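Local coordinates for manganese-binding protein (PDB 6NSI) that binds iron(II), manganese(II) or nickel(II), with a preference for iron(II), and delivers the metal to the membrane permease of an ABC transporter, at residues 26-31 / 42-47; 93-98 / 167-172. All blocks are in the same frame, centred on the assembly; numbering follows the deposited sequence.

Contact 1: 26-31 / 42-47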
loop_
_atom_site.group_PDB
_atom_site.type_symbol
_atom_site.label_atom_id
_atom_site.label_comp_id
_atom_site.label_asym_id
_atom_site.label_seq_id
_atom_site.Cartn_x
_atom_site.Cartn_y
_atom_site.Cartn_z
ATOM N N ILE A 26 -5.784 -18.482 -2.022
ATOM C CA ILE A 26 -5.936 -17.977 -3.375
ATOM C C ILE A 26 -6.000 -16.457 -3.307
ATOM O O ILE A 26 -6.365 -15.862 -2.289
ATOM C CB ILE A 26 -7.178 -18.555 -4.100
ATOM C CG1 ILE A 26 -8.393 -18.592 -3.175
ATOM C CG2 ILE A 26 -6.881 -19.952 -4.626
ATOM C CD1 ILE A 26 -9.710 -18.960 -3.901
ATOM N N VAL A 27 -5.626 -15.828 -4.408
ATOM C CA VAL A 27 -5.662 -14.380 -4.507
ATOM C C VAL A 27 -6.461 -14.018 -5.746
ATOM O O VAL A 27 -6.287 -14.625 -6.807
ATOM C CB VAL A 27 -4.247 -13.759 -4.544
ATOM C CG1 VAL A 27 -3.469 -14.179 -5.801
ATOM C CG2 VAL A 27 -4.344 -12.264 -4.451
ATOM N N LEU A 28 -7.385 -13.076 -5.589
ATOM C CA LEU A 28 -8.201 -12.583 -6.723
ATOM C C LEU A 28 -7.421 -11.683 -7.683
ATOM O O LEU A 28 -7.440 -11.930 -8.863
ATOM C CB LEU A 28 -9.378 -11.802 -6.162
ATOM C CG LEU A 28 -10.732 -12.247 -6.685
ATOM C CD1 LEU A 28 -10.996 -13.676 -6.274
ATOM C CD2 LEU A 28 -11.812 -11.321 -6.179
ATOM N N ILE A 29 -6.701 -10.716 -7.144
ATOM C CA ILE A 29 -6.018 -9.689 -7.970
ATOM C C ILE A 29 -4.510 -9.842 -7.810
ATOM O O ILE A 29 -4.026 -9.861 -6.691
ATOM C CB ILE A 29 -6.477 -8.289 -7.522
ATOM C CG1 ILE A 29 -7.997 -8.139 -7.518
ATOM C CG2 ILE A 29 -5.790 -7.189 -8.308
ATOM C CD1 ILE A 29 -8.481 -6.862 -6.925
ATOM N N ASP A 30 -3.830 -10.013 -8.925
ATOM C CA ASP A 30 -2.373 -10.064 -8.940
ATOM C C ASP A 30 -1.891 -9.540 -10.285
ATOM O O ASP A 30 -2.686 -9.306 -11.208
ATOM C CB ASP A 30 -1.828 -11.481 -8.695
ATOM C CG ASP A 30 -0.336 -11.485 -8.327
ATOM O OD1 ASP A 30 0.296 -10.398 -8.314
ATOM O OD2 ASP A 30 0.207 -12.575 -8.042
ATOM N N GLY A 31 -0.567 -9.330 -10.370
ATOM C CA GLY A 31 0.058 -8.915 -11.612
ATOM C C GLY A 31 -0.011 -7.417 -11.852
ATOM O O GLY A 31 -0.033 -6.599 -10.932
ATOM N N LYS A 42 -14.608 -14.190 -14.952
ATOM C CA LYS A 42 -15.237 -15.496 -14.809
ATOM C C LYS A 42 -14.374 -16.407 -13.942
ATOM O O LYS A 42 -13.147 -16.461 -14.086
ATOM C CB LYS A 42 -15.477 -16.133 -16.180
ATOM C CG LYS A 42 -16.329 -17.398 -16.134
ATOM C CD LYS A 42 -16.263 -18.158 -17.451
ATOM C CE LYS A 42 -17.450 -19.094 -17.619
ATOM N NZ LYS A 42 -17.734 -19.361 -19.060
ATOM N N GLY A 43 -15.022 -17.116 -13.026
ATOM C CA GLY A 43 -14.341 -17.935 -12.061
ATOM C C GLY A 43 -14.136 -17.270 -10.716
ATOM O O GLY A 43 -13.984 -17.974 -9.709
ATOM N N ASP A 44 -14.135 -15.935 -10.675
ATOM C CA ASP A 44 -13.951 -15.233 -9.408
ATOM C C ASP A 44 -15.099 -15.526 -8.450
ATOM O O ASP A 44 -14.882 -15.721 -7.246
ATOM C CB ASP A 44 -13.826 -13.724 -9.646
ATOM C CG ASP A 44 -12.436 -13.311 -10.135
ATOM O OD1 ASP A 44 -11.522 -14.163 -10.143
ATOM O OD2 ASP A 44 -12.263 -12.126 -10.515
ATOM N N GLU A 45 -16.329 -15.556 -8.965
ATOM C CA GLU A 45 -17.481 -15.890 -8.128
ATOM C C GLU A 45 -17.320 -17.265 -7.488
ATOM O O GLU A 45 -17.679 -17.467 -6.318
ATOM C CB GLU A 45 -18.757 -15.835 -8.970
ATOM C CG GLU A 45 -20.060 -15.943 -8.183
ATOM C CD GLU A 45 -21.283 -15.681 -9.049
ATOM O OE1 GLU A 45 -21.490 -16.426 -10.035
ATOM O OE2 GLU A 45 -22.031 -14.727 -8.739
ATOM N N ASP A 46 -16.783 -18.223 -8.253
ATOM C CA ASP A 46 -16.544 -19.565 -7.733
ATOM C C ASP A 46 -15.395 -19.589 -6.736
ATOM O O ASP A 46 -15.408 -20.398 -5.800
ATOM C CB ASP A 46 -16.256 -20.536 -8.880
ATOM C CG ASP A 46 -17.370 -20.578 -9.907
ATOM O OD1 ASP A 46 -18.563 -20.543 -9.515
ATOM O OD2 ASP A 46 -17.046 -20.654 -11.110
ATOM N N ARG A 47 -14.386 -18.728 -6.931
ATOM C CA ARG A 47 -13.309 -18.627 -5.953
ATOM C C ARG A 47 -13.853 -18.160 -4.610
ATOM O O ARG A 47 -13.460 -18.674 -3.554
ATOM C CB ARG A 47 -12.223 -17.677 -6.469
ATOM C CG ARG A 47 -11.449 -18.262 -7.623
ATOM C CD ARG A 47 -10.617 -17.239 -8.382
ATOM N NE ARG A 47 -9.825 -17.905 -9.413
ATOM C CZ ARG A 47 -9.987 -17.737 -10.723
ATOM N NH1 ARG A 47 -10.903 -16.894 -11.201
ATOM N NH2 ARG A 47 -9.208 -18.406 -11.562
HETATM O O HOH W 1 -8.540 -14.031 -10.280
#
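Leu28 and Asp44 meet at a slant, the branch of the leucine, CG and CD1, pressed against the carboxylate end of the aspartate; Leu28 CD1 stands 3.9 Å from Asp44 OD1. Alongside, Ile26 points its terminal methyl at the foot of Arg47, with Ile26 CD1 3.8 Å from Arg47 CB. A chi1 of 43° wedges CG1 of Ile26 between backbone N and carbonyl carbon, and the chain then runs out extended toward the helix. Arg47 offers both branched residues its hydrocarbon part, and its CD lies 4.2 Å from Leu28 CD1. The extended stem carries the guanidinium beyond these methyls and back along the same turn of the helix, where Arg47 NH1 forms a salt bridge of 3.0 Å with Asp44 OD1, weak as a hydrogen bond. A water bridges the segments, donating to Leu28 O (2.8 Å) and to Asp44 OD1 (3.0 Å), and lies above one face of the guanidinium, toward its rim. Asp44 OD2 is bonded by Tyr38 OH and Val41 N. The contact sets strand 24-27, an outermost strand of the parallel sheet, and Leu28 against the first turn of helix 44-50, which starts after the N-cap Gly43, whose phi of 97° favours glycine. With arginine, water and the helix start near it, the buried carboxylate of Asp44 is probably stabilised as an anion, although a leucine lies against it.

Contact 2: 93-98 / 167-172. With FE (Fe (III) ion), chain B.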
loop_
_atom_site.group_PDB
_atom_site.type_symbol
_atom_site.label_atom_id
_atom_site.label_comp_id
_atom_site.label_asym_id
_atom_site.label_seq_id
_atom_site.Cartn_x
_atom_site.Cartn_y
_atom_site.Cartn_z
ATOM N N LEU A 93 -6.566 8.461 6.463
ATOM C CA LEU A 93 -6.348 9.599 5.586
ATOM C C LEU A 93 -7.414 9.605 4.504
ATOM O O LEU A 93 -8.031 8.580 4.204
ATOM C CB LEU A 93 -4.951 9.563 4.960
ATOM C CG LEU A 93 -3.828 9.598 5.998
ATOM C CD1 LEU A 93 -2.462 9.384 5.355
ATOM C CD2 LEU A 93 -3.880 10.901 6.785
ATOM N N SER A 94 -7.634 10.779 3.919
ATOM C CA SER A 94 -8.622 10.926 2.854
ATOM C C SER A 94 -8.117 11.926 1.819
ATOM O O SER A 94 -7.058 12.541 1.978
ATOM C CB SER A 94 -9.985 11.363 3.412
ATOM O OG SER A 94 -9.822 12.229 4.515
ATOM N N GLU A 95 -8.882 12.072 0.741
ATOM C CA GLU A 95 -8.563 13.023 -0.318
ATOM C C GLU A 95 -9.883 13.411 -0.957
ATOM O O GLU A 95 -10.602 12.536 -1.452
ATOM C CB GLU A 95 -7.605 12.419 -1.357
ATOM C CG GLU A 95 -6.943 13.415 -2.320
ATOM C CD GLU A 95 -6.366 12.736 -3.585
ATOM O OE1 GLU A 95 -7.129 12.019 -4.286
ATOM O OE2 GLU A 95 -5.151 12.909 -3.871
ATOM N N GLU A 96 -10.212 14.704 -0.906
ATOM C CA GLU A 96 -11.448 15.242 -1.466
ATOM C C GLU A 96 -12.657 14.363 -1.162
ATOM O O GLU A 96 -13.500 14.139 -2.035
ATOM C CB GLU A 96 -11.306 15.436 -2.980
ATOM C CG GLU A 96 -10.287 16.507 -3.389
ATOM C CD GLU A 96 -10.704 17.911 -2.977
ATOM O OE1 GLU A 96 -11.915 18.133 -2.738
ATOM O OE2 GLU A 96 -9.820 18.793 -2.885
ATOM N N GLY A 97 -12.748 13.850 0.064
ATOM C CA GLY A 97 -13.935 13.144 0.501
ATOM C C GLY A 97 -13.963 11.653 0.236
ATOM O O GLY A 97 -14.984 11.010 0.526
ATOM N N PHE A 98 -12.886 11.075 -0.316
ATOM C CA PHE A 98 -12.785 9.623 -0.439
ATOM C C PHE A 98 -11.717 9.096 0.515
ATOM O O PHE A 98 -10.716 9.778 0.763
ATOM C CB PHE A 98 -12.442 9.207 -1.876
ATOM C CG PHE A 98 -13.537 9.508 -2.875
ATOM C CD1 PHE A 98 -14.559 8.600 -3.098
ATOM C CD2 PHE A 98 -13.544 10.703 -3.584
ATOM C CE1 PHE A 98 -15.566 8.872 -4.007
ATOM C CE2 PHE A 98 -14.554 10.983 -4.503
ATOM C CZ PHE A 98 -15.565 10.069 -4.711
ATOM N N GLY A 167 3.585 8.666 -9.009
ATOM C CA GLY A 167 2.609 8.636 -10.085
ATOM C C GLY A 167 1.199 8.945 -9.612
ATOM O O GLY A 167 0.516 9.798 -10.196
ATOM N N HIS A 168 0.719 8.216 -8.588
ATOM C CA HIS A 168 -0.528 8.572 -7.918
ATOM C C HIS A 168 -0.300 8.587 -6.413
ATOM O O HIS A 168 0.801 8.318 -5.927
ATOM C CB HIS A 168 -1.710 7.664 -8.331
ATOM C CG HIS A 168 -1.762 6.303 -7.689
ATOM N ND1 HIS A 168 -0.797 5.332 -7.896
ATOM C CD2 HIS A 168 -2.740 5.708 -6.956
ATOM C CE1 HIS A 168 -1.152 4.221 -7.269
ATOM N NE2 HIS A 168 -2.323 4.422 -6.694
ATOM N N ASN A 169 -1.366 8.940 -5.697
ATOM C CA ASN A 169 -1.332 9.175 -4.252
ATOM C C ASN A 169 -1.507 7.846 -3.510
ATOM O O ASN A 169 -2.539 7.552 -2.914
ATOM C CB ASN A 169 -2.404 10.191 -3.864
ATOM C CG ASN A 169 -2.331 10.581 -2.409
ATOM O OD1 ASN A 169 -1.320 10.330 -1.742
ATOM N ND2 ASN A 169 -3.409 11.176 -1.891
ATOM N N ALA A 170 -0.449 7.039 -3.559
ATOM C CA ALA A 170 -0.410 5.752 -2.885
ATOM C C ALA A 170 0.528 5.735 -1.686
ATOM O O ALA A 170 0.565 4.730 -0.969
ATOM C CB ALA A 170 0.014 4.643 -3.863
ATOM N N PHE A 171 1.277 6.811 -1.442
ATOM C CA PHE A 171 2.292 6.814 -0.394
ATOM C C PHE A 171 2.030 7.869 0.683
ATOM O O PHE A 171 2.961 8.303 1.376
ATOM C CB PHE A 171 3.676 6.989 -1.018
ATOM C CG PHE A 171 4.034 5.883 -1.995
ATOM C CD1 PHE A 171 3.757 6.018 -3.352
ATOM C CD2 PHE A 171 4.627 4.707 -1.547
ATOM C CE1 PHE A 171 4.080 5.003 -4.252
ATOM C CE2 PHE A 171 4.954 3.681 -2.439
ATOM C CZ PHE A 171 4.689 3.831 -3.792
ATOM N N SER A 172 0.770 8.278 0.864
ATOM C CA SER A 172 0.491 9.250 1.921
ATOM C C SER A 172 0.774 8.676 3.310
ATOM O O SER A 172 1.341 9.368 4.167
ATOM C CB SER A 172 -0.952 9.752 1.823
ATOM O OG SER A 172 -1.070 10.713 0.784
HETATM FE FE FE B . -3.582 2.971 -5.526
HETATM O O HOH W 2 -4.259 10.643 1.250
#
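The amide of Asn169 and the carboxylate of Glu95 approach from opposite directions, their planes 41° apart. Asn169 ND2 donates to Glu95 OE2 at 3.2 Å, coming from above the carboxylate, 67° out of its plane, so the acid is met over a face. At the other end of the amide, Ser172 OG donates to Asn169 OD1 at 2.6 Å, in the carbonyl plane and on a lone pair. ND2 also gives a hydrogen bond to a water that reaches weakly to Ser94 O; a flipped amide would set its oxygen against the carboxylate, so this orientation is probably fixed. One face of the neighbouring His168 ring carries Ala170 CB, 3.5 Å above the plane and toward the rim, while His168 NE2 binds the iron(III) ion at 2.2 Å.

Glu95 opens a type I' turn to Phe98, the tight end of the hairpin formed by strands 94-95 and 98-99; both central residues, Glu96 and Gly97, have positive phi, which glycine takes readily. Opposite, Asn169 centres an inverse gamma turn before helix 172-178. As in other solute-binding proteins of family 9, the metal probably lies in the cleft between two lobes, which this pair of segments would then bridge. His36, His102 and Asp260 complete the site, and Glu229 holds ND1 of His168, helping to orient the ring.

Beside the polar bonds, Leu93 CD1 rests on Ser172 CB at 3.9 Å. Small and hydroxylated, Ser172 takes the leucine methyl against its CB while its OG, beside the backbone N at chi1 -78°, serves the asparagine.

How the contacts relate
Both contacts are partly buried, but the centre of contact 2 lies about 11 Å from that of the chain and the centre of contact 1 about 20 Å; their centres are 26 Å apart and their nearest atoms about 11 Å, without touching. They share no helix or strand. Contact 1 joins elements close in sequence, the edge of the parallel sheet and the helix that follows, by aliphatic groups set against the arginine's stem and a carboxylate, with a water linking their polar atoms. Contact 2 brings together segments 69 residues apart and adds a direct asparagine-to-carboxylate hydrogen bond to a small apolar contact. Contact 1 lies away from the iron; contact 2 includes an iron ligand.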